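Local coordinates for predicted flavin-nucleotide-binding protein from COG3576 family structurally related to pyridoxine 5'-phosphate oxidase (Lactobacillus delbrueckii subsp. bulgaricus, PDB 2HTD), which probably binds a flavin nucleotide and may act as an oxidoreductase, being related in structure to pyridoxine 5'-phosphate oxidase, at residues Gln69-Thr74 against Ala128-Leu133; Ala44-Asp49 against Arg84-Ala89; Arg102-Ala107 against Asn134-Phe139; Leu40-Thr45 against Val54-Ser59. All blocks are in the same frame, centred on the assembly; numbering follows the deposited sequence.

Overall arrangement
From the N terminus, contact 4 closes first: a short hairpin pairs Leu40-Thr45 with Val54-Ser59. Strand 41-46 then serves a second partner, because contact 2 starts from the same residues, Ala44 and Thr45, and reaches on to Arg84-Ala89; both loops start from the same strand, that of contact 2 being the longer. Contact 1 opens inside this longer loop at Gln69-Thr74 and closes beyond it at Ala128-Leu133, so contacts 1 and 2 cross. Contact 3, Arg102-Ala107 with Asn134-Phe139, crosses contact 1 in turn and continues along strand 129-139. All four join neighbouring strands of one antiparallel sheet; the Glu72-Lys57 salt bridge, 2.8 Å between OE1 and NZ, links contacts 1 and 4 directly.

Contact 1: Gln69-Thr74 against Ala128-Leu133; sequences QYLEKT and AFVVNL. With SO4 (sulfate ion), chain I; SO4 (sulfate ion), chain C.
Gln69-Glu72 and Phe129-Leu133 run antiparallel, their axes 4.7 Å apart at closest approach and their directions 151° apart. Tyr70 with Val131 and Glu72 with Phe129 form the hydrogen-bonded pairs, the bond from Glu72 N to Phe129 O being short at 2.7 Å. Gln69 and Asn132 form a non-hydrogen-bonded pair that is joined through its side chains instead: they lie side by side, and Gln69 NE2 donates to Asn132 OD1 over 2.8 Å in a nearly straight bond (173°). Gln69 carries CG opposite its backbone N (chi1 -180°) on an extended chain, which brings the amide alongside Asn132, with the acceptor in the amide plane of Gln69. Gln69 NE2 also lies 3.4 Å from Val130 CG1. On the sheet face that carries Tyr70, Glu72 and Val131, Val131 CB sits over one face of the Tyr70 ring, 3.9 Å from its centroid, a CH-pi contact. Leu133 CD1 meets the edge of that ring, 3.9 Å from Tyr70 CE1. Tyr70 OH is buried with no polar partner in the model. Lys73 NZ donates to a sulfate also held by Gly58 and Ser59. Helix 114-120 packs on Gln69, Leu71 and Val130, helix 77-83 touches Tyr70 and Glu72, and strand 99-110 flanks Val131 and Leu133.

Contact 2: Ala44-Asp49 against Arg84-Ala89; sequences ATVDAD and RGSKVA
Ala44 and Ser86, with Arg84 close behind, bury the most surface here. Ala44 pairs with Ala89 in an antiparallel hydrogen-bonded bridge: Ala44 N donates to Ala89 O at 2.8 Å and Ala89 N to Ala44 O at 2.9 Å. Ala44 CB lies 4.2 Å from Ala89 CB. Beyond this pair the backbones part, and Ser86 spans the gap with its hydroxyl. Its OG stands anti to the backbone N (chi1 -172°), where Ser86 OG accepts from Val46 N at 2.9 Å with an angle of 149° at the hydrogen. The same Ser86 OG donates to Lys87 O over 2.6 Å, on a lone pair in the carbonyl plane, so two bonds fix its rotation. Strands 41-46 and 88-94 are neighbours in the antiparallel sheet, and this contact lies where they splay; Gly85, in a Schellman motif, ends the preceding helix 77-83. Ala48 CB lies over one face of the Arg84 guanidinium, 3.8 Å above its plane and toward the rim. At the guanidinium edge, a water accepts from Arg84 NH1 and donates to Val46 O, 2.8 Å away. Arg84 NH1 is also bonded to Asn81 OD1, and Lys87 NZ to Asn51 of the second subunit.

Contact 3: Arg102-Ala107 against Asn134-Phe139; sequences RVLATA and NIEEVF. With SO4 (sulfate ion), chain E.
Arg102 and Phe139 make the chief side-chain contact, a stack with cation-pi character. The guanidinium lies over one ring face with its plane 25° from that of the ring, and Arg102 CZ is 4.3 Å from the Phe139 ring centroid. Arg102 NH1 sits over the middle of the ring, 3.4 Å above its plane, where the bend at chi3 (52°) of Arg102 folds the group back onto Phe139. Arg102 NH2 donates to O1 of a sulfate at 3.0 Å; the same ion is held by Glu77, Ala78 and Gln53 of the second subunit.

Backbone hydrogen bonds run the length of the pair. Arg102 and Phe139 bond in both directions, as do Thr106 and Asn134. Between them Leu104 N donates to Glu137 O, and Leu104 O accepts twice, from Glu136 N at 2.8 Å and from Glu137 N at 3.3 Å.

One water mediates a side-chain contact, lying 3.0 Å from both Thr106 OG1 and Asn134 ND2.

Apolar contacts occupy both faces. Val103 CG1 meets Ile135 CD1 at 4.1 Å on one, and Leu104 CB lies 4.0 Å from Phe139 CE1 on the other.

With Glu136 and Glu137 both set opposite Leu104, the register shifts by one residue. This is a classic beta bulge, in two antiparallel strands of the sheet of a fold related to pyridoxine 5'-phosphate oxidase.

Contact 4: Leu40-Thr45 against Val54-Ser59; sequences LVYLAT and VGPKGS. With SO4 (sulfate ion), chain I.
Pro56 sits over one face of the Tyr42 ring in the midst of a hairpin, an imino acid in a strand whose neighbours Gly55 and Lys57 supply that strand's backbone donors. Pro56 CB is 4.0 Å from the centroid of the Tyr42 ring and 22° off the normal, which makes this a CH-pi contact. Val54 CG2 approaches the ring edge instead. Pro56 falls at a non-hydrogen-bonded pair with Tyr42, so the absent N-H costs the pairing with strand 41-46 nothing: Leu43 N donates to Gly55 O at 2.8 Å (175° at the hydrogen), Gly55 N returns a bond to Leu43 O, and Lys57 N donates to Val41 O at 2.7 Å. In this last pair the return link is made by a water, which accepts from Val41 N and donates to Lys57 O, 2.6 Å away.

On the face away from Tyr42, the aliphatic part of Lys57 packs on Leu43, Lys57 CG to Leu43 CD1 3.7 Å. Its chain turns at chi2 (-72°), and NZ reaches a salt bridge with Glu72. Leu40 CD1 covers Gly58 CA at 3.8 Å. The Tyr42 ring also stacks on Tyr42 of the second subunit, placing the hairpin at the dimer interface.

Beyond the paired residues the chain grips a sulfate, the ion that Lys73 also holds: Gly58 N donates to O3, while Ser59 N and Ser59 OG both bond O4, the hydroxyl at 2.6 Å. Backbone N-H groups, a hydroxyl and an ammonium thus converge on one anion, which is consistent with a small anion-binding site, although the sulfate itself probably came from the crystallisation liquor.

Contact 1: Gln69-Thr74 against Ala128-Leu133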
loop_
_atom_site.group_PDB
_atom_site.type_symbol
_atom_site.label_atom_id
_atom_site.label_comp_id
_atom_site.label_asym_id
_atom_site.label_seq_id
_atom_site.Cartn_x
_atom_site.Cartn_y
_atom_site.Cartn_z
ATOM N N GLN B 69 -10.874 1.420 -12.171
ATOM C CA GLN B 69 -10.249 2.385 -13.055
ATOM C C GLN B 69 -9.751 3.586 -12.282
ATOM O O GLN B 69 -10.415 4.027 -11.341
ATOM C CB GLN B 69 -11.275 2.818 -14.116
ATOM C CG GLN B 69 -10.744 3.827 -15.122
ATOM C CD GLN B 69 -11.796 4.222 -16.107
ATOM O OE1 GLN B 69 -12.612 5.108 -15.847
ATOM N NE2 GLN B 69 -11.794 3.572 -17.266
ATOM N N TYR B 70 -8.612 4.159 -12.672
ATOM C CA TYR B 70 -8.164 5.405 -12.106
ATOM C C TYR B 70 -7.425 6.237 -13.138
ATOM O O TYR B 70 -7.095 5.742 -14.219
ATOM C CB TYR B 70 -7.289 5.169 -10.876
ATOM C CG TYR B 70 -5.905 4.593 -11.141
ATOM C CD1 TYR B 70 -5.727 3.237 -11.216
ATOM C CD2 TYR B 70 -4.798 5.413 -11.254
ATOM C CE1 TYR B 70 -4.490 2.701 -11.437
ATOM C CE2 TYR B 70 -3.535 4.890 -11.490
ATOM C CZ TYR B 70 -3.391 3.538 -11.571
ATOM O OH TYR B 70 -2.160 2.945 -11.771
ATOM N N LEU B 71 -7.193 7.508 -12.809
ATOM C CA LEU B 71 -6.445 8.396 -13.656
ATOM C C LEU B 71 -5.021 8.461 -13.185
ATOM O O LEU B 71 -4.746 8.621 -11.995
ATOM C CB LEU B 71 -7.059 9.796 -13.634
ATOM C CG LEU B 71 -8.547 9.846 -13.957
ATOM C CD1 LEU B 71 -9.089 11.292 -13.922
ATOM C CD2 LEU B 71 -8.895 9.167 -15.303
ATOM N N GLU B 72 -4.097 8.332 -14.136
ATOM C CA GLU B 72 -2.699 8.502 -13.846
ATOM C C GLU B 72 -2.292 9.890 -14.306
ATOM O O GLU B 72 -2.148 10.149 -15.507
ATOM C CB GLU B 72 -1.870 7.420 -14.525
ATOM C CG GLU B 72 -0.385 7.516 -14.221
ATOM C CD GLU B 72 -0.078 7.476 -12.724
ATOM O OE1 GLU B 72 -0.539 6.523 -12.051
ATOM O OE2 GLU B 72 0.614 8.385 -12.213
ATOM N N LYS B 73 -2.142 10.778 -13.332
ATOM C CA LYS B 73 -1.842 12.188 -13.585
ATOM C C LYS B 73 -0.365 12.491 -13.440
ATOM O O LYS B 73 0.153 13.307 -14.152
ATOM C CB LYS B 73 -2.617 13.104 -12.606
ATOM C CG LYS B 73 -4.150 12.872 -12.558
ATOM C CD LYS B 73 -4.796 13.673 -11.419
ATOM C CE LYS B 73 -6.262 13.320 -11.211
ATOM N NZ LYS B 73 -6.840 14.014 -9.979
ATOM N N THR B 74 0.281 11.817 -12.499
ATOM C CA THR B 74 1.655 12.115 -12.094
ATOM C C THR B 74 2.647 11.431 -13.028
ATOM O O THR B 74 3.673 12.001 -13.367
ATOM C CB THR B 74 1.880 11.690 -10.606
ATOM O OG1 THR B 74 3.251 11.848 -10.229
ATOM C CG2 THR B 74 1.504 10.259 -10.387
ATOM N N ALA B 128 -4.157 13.161 -18.651
ATOM C CA ALA B 128 -3.892 12.011 -17.802
ATOM C C ALA B 128 -3.939 10.731 -18.642
ATOM O O ALA B 128 -4.539 10.696 -19.737
ATOM C CB ALA B 128 -4.927 11.942 -16.695
ATOM N N PHE B 129 -3.339 9.660 -18.125
ATOM C CA PHE B 129 -3.594 8.321 -18.652
ATOM C C PHE B 129 -4.687 7.631 -17.864
ATOM O O PHE B 129 -4.856 7.879 -16.654
ATOM C CB PHE B 129 -2.351 7.450 -18.636
ATOM C CG PHE B 129 -1.175 8.044 -19.338
ATOM C CD1 PHE B 129 -1.328 8.900 -20.423
ATOM C CD2 PHE B 129 0.107 7.714 -18.937
ATOM C CE1 PHE B 129 -0.227 9.434 -21.057
ATOM C CE2 PHE B 129 1.207 8.242 -19.587
ATOM C CZ PHE B 129 1.043 9.100 -20.641
ATOM N N VAL B 130 -5.456 6.788 -18.546
ATOM C CA VAL B 130 -6.533 6.039 -17.921
ATOM C C VAL B 130 -6.029 4.639 -17.702
ATOM O O VAL B 130 -5.607 3.972 -18.634
ATOM C CB VAL B 130 -7.771 6.025 -18.826
ATOM C CG1 VAL B 130 -8.924 5.096 -18.267
ATOM C CG2 VAL B 130 -8.250 7.447 -19.074
ATOM N N VAL B 131 -5.999 4.228 -16.444
ATOM C CA VAL B 131 -5.564 2.886 -16.120
ATOM C C VAL B 131 -6.763 2.069 -15.681
ATOM O O VAL B 131 -7.405 2.402 -14.715
ATOM C CB VAL B 131 -4.531 2.867 -15.028
ATOM C CG1 VAL B 131 -4.044 1.400 -14.804
ATOM C CG2 VAL B 131 -3.393 3.829 -15.347
ATOM N N ASN B 132 -7.049 1.003 -16.412
ATOM C CA ASN B 132 -8.066 0.040 -16.028
ATOM C C ASN B 132 -7.383 -1.116 -15.311
ATOM O O ASN B 132 -6.293 -1.518 -15.674
ATOM C CB ASN B 132 -8.812 -0.479 -17.248
ATOM C CG ASN B 132 -9.881 0.504 -17.759
ATOM O OD1 ASN B 132 -9.743 1.684 -17.642
ATOM N ND2 ASN B 132 -10.918 -0.016 -18.359
ATOM N N LEU B 133 -8.071 -1.695 -14.333
ATOM C CA LEU B 133 -7.485 -2.730 -13.495
ATOM C C LEU B 133 -8.426 -3.906 -13.530
ATOM O O LEU B 133 -9.590 -3.775 -13.153
ATOM C CB LEU B 133 -7.296 -2.203 -12.083
ATOM C CG LEU B 133 -6.269 -1.095 -11.878
ATOM C CD1 LEU B 133 -6.394 -0.532 -10.480
ATOM C CD2 LEU B 133 -4.905 -1.646 -12.114
HETATM S S SO4 I . -5.053 10.897 -7.944
HETATM O O1 SO4 I . -6.028 11.999 -8.012
HETATM O O2 SO4 I . -3.792 11.283 -8.626
HETATM O O3 SO4 I . -4.585 10.745 -6.540
HETATM O O4 SO4 I . -5.625 9.658 -8.492
HETATM S S SO4 C . 4.416 8.105 -7.623
HETATM O O1 SO4 C . 3.600 8.934 -8.509
HETATM O O2 SO4 C . 4.051 6.712 -7.834
HETATM O O3 SO4 C . 5.833 8.352 -7.910
HETATM O O4 SO4 C . 4.193 8.563 -6.263
#

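Contact 2: Ala44-Asp49 against Arg84-Ala89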
loop_
_atom_site.group_PDB
_atom_site.type_symbol
_atom_site.label_atom_id
_atom_site.label_comp_id
_atom_site.label_asym_id
_atom_site.label_seq_id
_atom_site.Cartn_x
_atom_site.Cartn_y
_atom_site.Cartn_z
ATOM N N ALA B 44 -0.265 -0.416 -4.728
ATOM C CA ALA B 44 1.089 -0.917 -4.603
ATOM C C ALA B 44 1.498 -1.564 -5.900
ATOM O O ALA B 44 0.675 -2.219 -6.560
ATOM C CB ALA B 44 1.204 -1.927 -3.451
ATOM N N THR B 45 2.760 -1.348 -6.266
ATOM C CA THR B 45 3.392 -1.891 -7.466
ATOM C C THR B 45 4.770 -2.397 -7.084
ATOM O O THR B 45 5.227 -2.222 -5.954
ATOM C CB THR B 45 3.526 -0.822 -8.589
ATOM O OG1 THR B 45 4.415 0.223 -8.177
ATOM C CG2 THR B 45 2.160 -0.255 -8.989
ATOM N N VAL B 46 5.444 -3.014 -8.051
ATOM C CA VAL B 46 6.739 -3.640 -7.830
ATOM C C VAL B 46 7.733 -3.013 -8.773
ATOM O O VAL B 46 7.495 -2.902 -9.987
ATOM C CB VAL B 46 6.642 -5.121 -8.131
ATOM C CG1 VAL B 46 7.927 -5.801 -7.841
ATOM C CG2 VAL B 46 5.508 -5.772 -7.353
ATOM N N ASP B 47 8.861 -2.596 -8.222
ATOM C CA ASP B 47 9.880 -1.906 -8.988
ATOM C C ASP B 47 10.811 -2.864 -9.672
ATOM O O ASP B 47 10.631 -4.096 -9.656
ATOM C CB ASP B 47 10.627 -0.857 -8.135
ATOM C CG ASP B 47 11.567 -1.459 -7.107
ATOM O OD1 ASP B 47 12.048 -2.602 -7.271
ATOM O OD2 ASP B 47 11.839 -0.734 -6.112
ATOM N N ALA B 48 11.807 -2.296 -10.342
ATOM C CA ALA B 48 12.669 -3.081 -11.182
ATOM C C ALA B 48 13.555 -4.079 -10.414
ATOM O O ALA B 48 14.062 -5.030 -11.001
ATOM C CB ALA B 48 13.539 -2.150 -12.030
ATOM N N ASP B 49 13.757 -3.840 -9.122
ATOM C CA ASP B 49 14.559 -4.738 -8.276
ATOM C C ASP B 49 13.679 -5.744 -7.534
ATOM O O ASP B 49 14.174 -6.526 -6.745
ATOM C CB ASP B 49 15.336 -3.938 -7.230
ATOM C CG ASP B 49 16.143 -2.797 -7.832
ATOM O OD1 ASP B 49 16.816 -3.006 -8.871
ATOM O OD2 ASP B 49 16.083 -1.686 -7.252
ATOM N N ARG B 84 6.358 -1.211 -16.989
ATOM C CA ARG B 84 7.372 -2.262 -17.060
ATOM C C ARG B 84 6.792 -3.655 -16.792
ATOM O O ARG B 84 7.520 -4.644 -16.833
ATOM C CB ARG B 84 8.467 -1.957 -16.038
ATOM C CG ARG B 84 9.722 -2.760 -16.139
ATOM C CD ARG B 84 10.645 -2.441 -14.971
ATOM N NE ARG B 84 11.053 -1.029 -14.945
ATOM C CZ ARG B 84 10.731 -0.141 -13.998
ATOM N NH1 ARG B 84 9.988 -0.473 -12.942
ATOM N NH2 ARG B 84 11.177 1.111 -14.101
ATOM N N GLY B 85 5.498 -3.731 -16.524
ATOM C CA GLY B 85 4.794 -5.011 -16.387
ATOM C C GLY B 85 4.315 -5.396 -15.008
ATOM O O GLY B 85 3.746 -6.493 -14.819
ATOM N N SER B 86 4.516 -4.519 -14.035
ATOM C CA SER B 86 4.065 -4.837 -12.682
ATOM C C SER B 86 2.572 -5.136 -12.602
ATOM O O SER B 86 1.749 -4.425 -13.192
ATOM C CB SER B 86 4.330 -3.686 -11.721
ATOM O OG SER B 86 4.065 -4.079 -10.396
ATOM N N LYS B 87 2.210 -6.121 -11.777
ATOM C CA LYS B 87 0.842 -6.211 -11.288
ATOM C C LYS B 87 0.602 -5.154 -10.200
ATOM O O LYS B 87 1.529 -4.472 -9.788
ATOM C CB LYS B 87 0.519 -7.622 -10.760
ATOM C CG LYS B 87 0.452 -8.735 -11.813
ATOM C CD LYS B 87 -0.153 -10.033 -11.168
ATOM C CE LYS B 87 0.127 -11.292 -11.971
ATOM N NZ LYS B 87 0.075 -12.564 -11.133
ATOM N N VAL B 88 -0.669 -4.966 -9.840
ATOM C CA VAL B 88 -1.076 -3.881 -8.986
ATOM C C VAL B 88 -1.909 -4.486 -7.862
ATOM O O VAL B 88 -2.795 -5.322 -8.103
ATOM C CB VAL B 88 -1.919 -2.803 -9.714
ATOM C CG1 VAL B 88 -2.221 -1.615 -8.780
ATOM C CG2 VAL B 88 -1.199 -2.326 -10.985
ATOM N N ALA B 89 -1.584 -4.092 -6.640
ATOM C CA ALA B 89 -2.426 -4.408 -5.480
ATOM C C ALA B 89 -3.109 -3.115 -5.026
ATOM O O ALA B 89 -2.497 -2.037 -5.005
ATOM C CB ALA B 89 -1.603 -4.988 -4.325
HETATM O O HOH W 1 8.710 -3.199 -12.519
#

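Contact 3: Arg102-Ala107 against Asn134-Phe139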
loop_
_atom_site.group_PDB
_atom_site.type_symbol
_atom_site.label_atom_id
_atom_site.label_comp_id
_atom_site.label_asym_id
_atom_site.label_seq_id
_atom_site.Cartn_x
_atom_site.Cartn_y
_atom_site.Cartn_z
ATOM N N ARG B 102 -8.828 -6.029 -0.278
ATOM C CA ARG B 102 -7.657 -5.842 -1.114
ATOM C C ARG B 102 -7.868 -6.598 -2.369
ATOM O O ARG B 102 -8.561 -7.628 -2.365
ATOM C CB ARG B 102 -6.391 -6.365 -0.409
ATOM C CG ARG B 102 -5.212 -6.567 -1.327
ATOM C CD ARG B 102 -3.905 -6.561 -0.542
ATOM N NE ARG B 102 -3.926 -7.501 0.584
ATOM C CZ ARG B 102 -3.648 -8.803 0.487
ATOM N NH1 ARG B 102 -3.321 -9.374 -0.688
ATOM N NH2 ARG B 102 -3.699 -9.557 1.565
ATOM N N VAL B 103 -7.324 -6.104 -3.469
ATOM C CA VAL B 103 -7.324 -6.868 -4.688
ATOM C C VAL B 103 -5.933 -6.973 -5.254
ATOM O O VAL B 103 -5.070 -6.187 -4.955
ATOM C CB VAL B 103 -8.279 -6.306 -5.766
ATOM C CG1 VAL B 103 -9.713 -6.237 -5.230
ATOM C CG2 VAL B 103 -7.815 -4.985 -6.293
ATOM N N LEU B 104 -5.740 -8.004 -6.059
ATOM C CA LEU B 104 -4.584 -8.129 -6.953
ATOM C C LEU B 104 -5.176 -8.001 -8.354
ATOM O O LEU B 104 -6.167 -8.665 -8.679
ATOM C CB LEU B 104 -3.870 -9.496 -6.785
ATOM C CG LEU B 104 -2.653 -9.743 -7.670
ATOM C CD1 LEU B 104 -1.540 -8.733 -7.361
ATOM C CD2 LEU B 104 -2.151 -11.171 -7.479
ATOM N N ALA B 105 -4.558 -7.147 -9.175
ATOM C CA ALA B 105 -5.080 -6.836 -10.508
ATOM C C ALA B 105 -3.956 -6.728 -11.527
ATOM O O ALA B 105 -2.792 -6.464 -11.193
ATOM C CB ALA B 105 -5.855 -5.532 -10.478
ATOM N N THR B 106 -4.323 -6.920 -12.786
ATOM C CA THR B 106 -3.451 -6.589 -13.894
ATOM C C THR B 106 -3.925 -5.269 -14.478
ATOM O O THR B 106 -5.104 -4.998 -14.465
ATOM C CB THR B 106 -3.484 -7.703 -14.964
ATOM O OG1 THR B 106 -4.805 -7.829 -15.438
ATOM C CG2 THR B 106 -3.049 -9.029 -14.395
ATOM N N ALA B 107 -2.992 -4.458 -14.973
ATOM C CA ALA B 107 -3.268 -3.126 -15.454
ATOM C C ALA B 107 -3.354 -3.098 -16.960
ATOM O O ALA B 107 -2.613 -3.806 -17.643
ATOM C CB ALA B 107 -2.168 -2.183 -15.023
ATOM N N ASN B 134 -7.909 -5.041 -13.962
ATOM C CA ASN B 134 -8.654 -6.270 -14.083
ATOM C C ASN B 134 -8.352 -7.105 -12.864
ATOM O O ASN B 134 -7.239 -7.603 -12.675
ATOM C CB ASN B 134 -8.269 -7.053 -15.341
ATOM C CG ASN B 134 -8.202 -6.183 -16.596
ATOM O OD1 ASN B 134 -8.972 -5.234 -16.760
ATOM N ND2 ASN B 134 -7.254 -6.495 -17.475
ATOM N N ILE B 135 -9.357 -7.240 -12.015
ATOM C CA ILE B 135 -9.194 -7.951 -10.786
ATOM C C ILE B 135 -8.947 -9.422 -11.052
ATOM O O ILE B 135 -9.698 -10.084 -11.800
ATOM C CB ILE B 135 -10.441 -7.773 -9.880
ATOM C CG1 ILE B 135 -10.550 -6.292 -9.477
ATOM C CG2 ILE B 135 -10.308 -8.663 -8.647
ATOM C CD1 ILE B 135 -11.795 -5.929 -8.717
ATOM N N GLU B 136 -7.873 -9.930 -10.472
ATOM C CA GLU B 136 -7.531 -11.346 -10.521
ATOM C C GLU B 136 -7.947 -12.085 -9.264
ATOM O O GLU B 136 -8.354 -13.247 -9.322
ATOM C CB GLU B 136 -6.018 -11.519 -10.665
ATOM C CG GLU B 136 -5.453 -11.095 -11.971
ATOM C CD GLU B 136 -3.986 -11.534 -12.114
ATOM O OE1 GLU B 136 -3.300 -11.721 -11.072
ATOM O OE2 GLU B 136 -3.544 -11.731 -13.264
ATOM N N GLU B 137 -7.780 -11.433 -8.117
ATOM C CA GLU B 137 -8.111 -12.038 -6.850
ATOM C C GLU B 137 -8.543 -10.965 -5.871
ATOM O O GLU B 137 -8.032 -9.858 -5.900
ATOM C CB GLU B 137 -6.870 -12.746 -6.290
ATOM C CG GLU B 137 -7.165 -13.686 -5.153
ATOM C CD GLU B 137 -8.221 -14.732 -5.519
ATOM O OE1 GLU B 137 -8.014 -15.472 -6.520
ATOM O OE2 GLU B 137 -9.265 -14.762 -4.824
ATOM N N VAL B 138 -9.438 -11.356 -4.985
ATOM C CA VAL B 138 -9.917 -10.524 -3.882
ATOM C C VAL B 138 -9.530 -11.180 -2.566
ATOM O O VAL B 138 -9.615 -12.407 -2.431
ATOM C CB VAL B 138 -11.455 -10.357 -3.906
ATOM C CG1 VAL B 138 -11.900 -9.296 -2.838
ATOM C CG2 VAL B 138 -11.960 -9.920 -5.292
ATOM N N PHE B 139 -9.153 -10.339 -1.601
ATOM C CA PHE B 139 -8.770 -10.753 -0.275
ATOM C C PHE B 139 -9.567 -9.948 0.725
ATOM O O PHE B 139 -9.754 -8.750 0.538
ATOM C CB PHE B 139 -7.269 -10.520 -0.066
ATOM C CG PHE B 139 -6.389 -11.095 -1.165
ATOM C CD1 PHE B 139 -6.248 -10.449 -2.376
ATOM C CD2 PHE B 139 -5.662 -12.262 -0.958
ATOM C CE1 PHE B 139 -5.419 -10.949 -3.399
ATOM C CE2 PHE B 139 -4.851 -12.792 -1.973
ATOM C CZ PHE B 139 -4.726 -12.128 -3.196
HETATM S S SO4 E . -2.813 -8.716 5.100
HETATM O O1 SO4 E . -3.055 -7.833 3.940
HETATM O O2 SO4 E . -3.095 -10.096 4.678
HETATM O O3 SO4 E . -1.420 -8.530 5.629
HETATM O O4 SO4 E . -3.721 -8.426 6.207
HETATM O O HOH W 2 -5.681 -9.039 -18.044
#

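Contact 4: Leu40-Thr45 against Val54-Ser59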
loop_
_atom_site.group_PDB
_atom_site.type_symbol
_atom_site.label_atom_id
_atom_site.label_comp_id
_atom_site.label_asym_id
_atom_site.label_seq_id
_atom_site.Cartn_x
_atom_site.Cartn_y
_atom_site.Cartn_z
ATOM N N LEU B 40 -10.370 6.471 0.538
ATOM C CA LEU B 40 -9.171 6.728 -0.185
ATOM C C LEU B 40 -8.472 5.396 -0.396
ATOM O O LEU B 40 -8.175 4.675 0.574
ATOM C CB LEU B 40 -8.265 7.678 0.619
ATOM C CG LEU B 40 -6.936 8.052 -0.030
ATOM C CD1 LEU B 40 -7.083 8.683 -1.430
ATOM C CD2 LEU B 40 -6.174 8.973 0.919
ATOM N N VAL B 41 -8.229 5.046 -1.654
ATOM C CA VAL B 41 -7.591 3.778 -2.026
ATOM C C VAL B 41 -6.077 3.953 -2.085
ATOM O O VAL B 41 -5.581 4.971 -2.567
ATOM C CB VAL B 41 -8.175 3.296 -3.368
ATOM C CG1 VAL B 41 -7.495 2.028 -3.906
ATOM C CG2 VAL B 41 -9.665 3.080 -3.121
ATOM N N TYR B 42 -5.361 2.923 -1.623
ATOM C CA TYR B 42 -3.900 2.872 -1.741
ATOM C C TYR B 42 -3.525 1.779 -2.697
ATOM O O TYR B 42 -4.175 0.728 -2.739
ATOM C CB TYR B 42 -3.203 2.646 -0.382
ATOM C CG TYR B 42 -3.100 3.901 0.391
ATOM C CD1 TYR B 42 -4.238 4.485 0.968
ATOM C CD2 TYR B 42 -1.898 4.559 0.548
ATOM C CE1 TYR B 42 -4.147 5.684 1.649
ATOM C CE2 TYR B 42 -1.810 5.740 1.205
ATOM C CZ TYR B 42 -2.927 6.307 1.778
ATOM O OH TYR B 42 -2.704 7.497 2.437
ATOM N N LEU B 43 -2.517 2.043 -3.503
ATOM C CA LEU B 43 -2.079 1.168 -4.574
ATOM C C LEU B 43 -0.610 0.828 -4.411
ATOM O O LEU B 43 0.190 1.681 -4.072
ATOM C CB LEU B 43 -2.319 1.873 -5.910
ATOM C CG LEU B 43 -1.875 1.431 -7.281
ATOM C CD1 LEU B 43 -2.716 2.204 -8.283
ATOM C CD2 LEU B 43 -0.404 1.711 -7.523
ATOM N N ALA B 44 -0.265 -0.416 -4.728
ATOM C CA ALA B 44 1.089 -0.917 -4.603
ATOM C C ALA B 44 1.498 -1.564 -5.900
ATOM O O ALA B 44 0.675 -2.219 -6.560
ATOM C CB ALA B 44 1.204 -1.927 -3.451
ATOM N N THR B 45 2.760 -1.348 -6.266
ATOM C CA THR B 45 3.392 -1.891 -7.466
ATOM C C THR B 45 4.770 -2.397 -7.084
ATOM O O THR B 45 5.227 -2.222 -5.954
ATOM C CB THR B 45 3.526 -0.822 -8.589
ATOM O OG1 THR B 45 4.415 0.223 -8.177
ATOM C CG2 THR B 45 2.160 -0.255 -8.989
ATOM N N VAL B 54 4.405 2.032 -2.764
ATOM C CA VAL B 54 2.977 2.215 -2.346
ATOM C C VAL B 54 2.620 3.686 -2.249
ATOM O O VAL B 54 3.441 4.517 -1.831
ATOM C CB VAL B 54 2.685 1.496 -0.961
ATOM C CG1 VAL B 54 3.618 1.998 0.121
ATOM C CG2 VAL B 54 1.210 1.627 -0.529
ATOM N N GLY B 55 1.398 4.008 -2.636
ATOM C CA GLY B 55 0.909 5.384 -2.537
ATOM C C GLY B 55 -0.605 5.448 -2.735
ATOM O O GLY B 55 -1.226 4.516 -3.205
ATOM N N PRO B 56 -1.203 6.574 -2.341
ATOM C CA PRO B 56 -2.629 6.830 -2.425
ATOM C C PRO B 56 -3.082 7.099 -3.864
ATOM O O PRO B 56 -2.291 7.664 -4.630
ATOM C CB PRO B 56 -2.789 8.089 -1.574
ATOM C CG PRO B 56 -1.445 8.850 -1.649
ATOM C CD PRO B 56 -0.448 7.710 -1.745
ATOM N N LYS B 57 -4.308 6.707 -4.239
ATOM C CA LYS B 57 -4.890 7.079 -5.536
ATOM C C LYS B 57 -6.324 7.572 -5.358
ATOM O O LYS B 57 -7.244 6.791 -5.241
ATOM C CB LYS B 57 -4.886 5.906 -6.532
ATOM C CG LYS B 57 -3.538 5.625 -7.136
ATOM C CD LYS B 57 -3.077 6.700 -8.160
ATOM C CE LYS B 57 -1.595 6.461 -8.549
ATOM N NZ LYS B 57 -0.975 7.460 -9.484
ATOM N N GLY B 58 -6.489 8.883 -5.349
ATOM C CA GLY B 58 -7.795 9.488 -5.121
ATOM C C GLY B 58 -8.829 9.268 -6.213
ATOM O O GLY B 58 -10.035 9.376 -5.973
ATOM N N SER B 59 -8.368 8.992 -7.433
ATOM C CA SER B 59 -9.289 8.902 -8.595
ATOM C C SER B 59 -9.840 7.513 -8.873
ATOM O O SER B 59 -10.447 7.298 -9.923
ATOM C CB SER B 59 -8.590 9.401 -9.840
ATOM O OG SER B 59 -7.456 8.617 -10.081
HETATM S S SO4 I . -5.053 10.897 -7.944
HETATM O O1 SO4 I . -6.028 11.999 -8.012
HETATM O O2 SO4 I . -3.792 11.283 -8.626
HETATM O O3 SO4 I . -4.585 10.745 -6.540
HETATM O O4 SO4 I . -5.625 9.658 -8.492
HETATM O O HOH W 3 -9.380 6.695 -3.691
#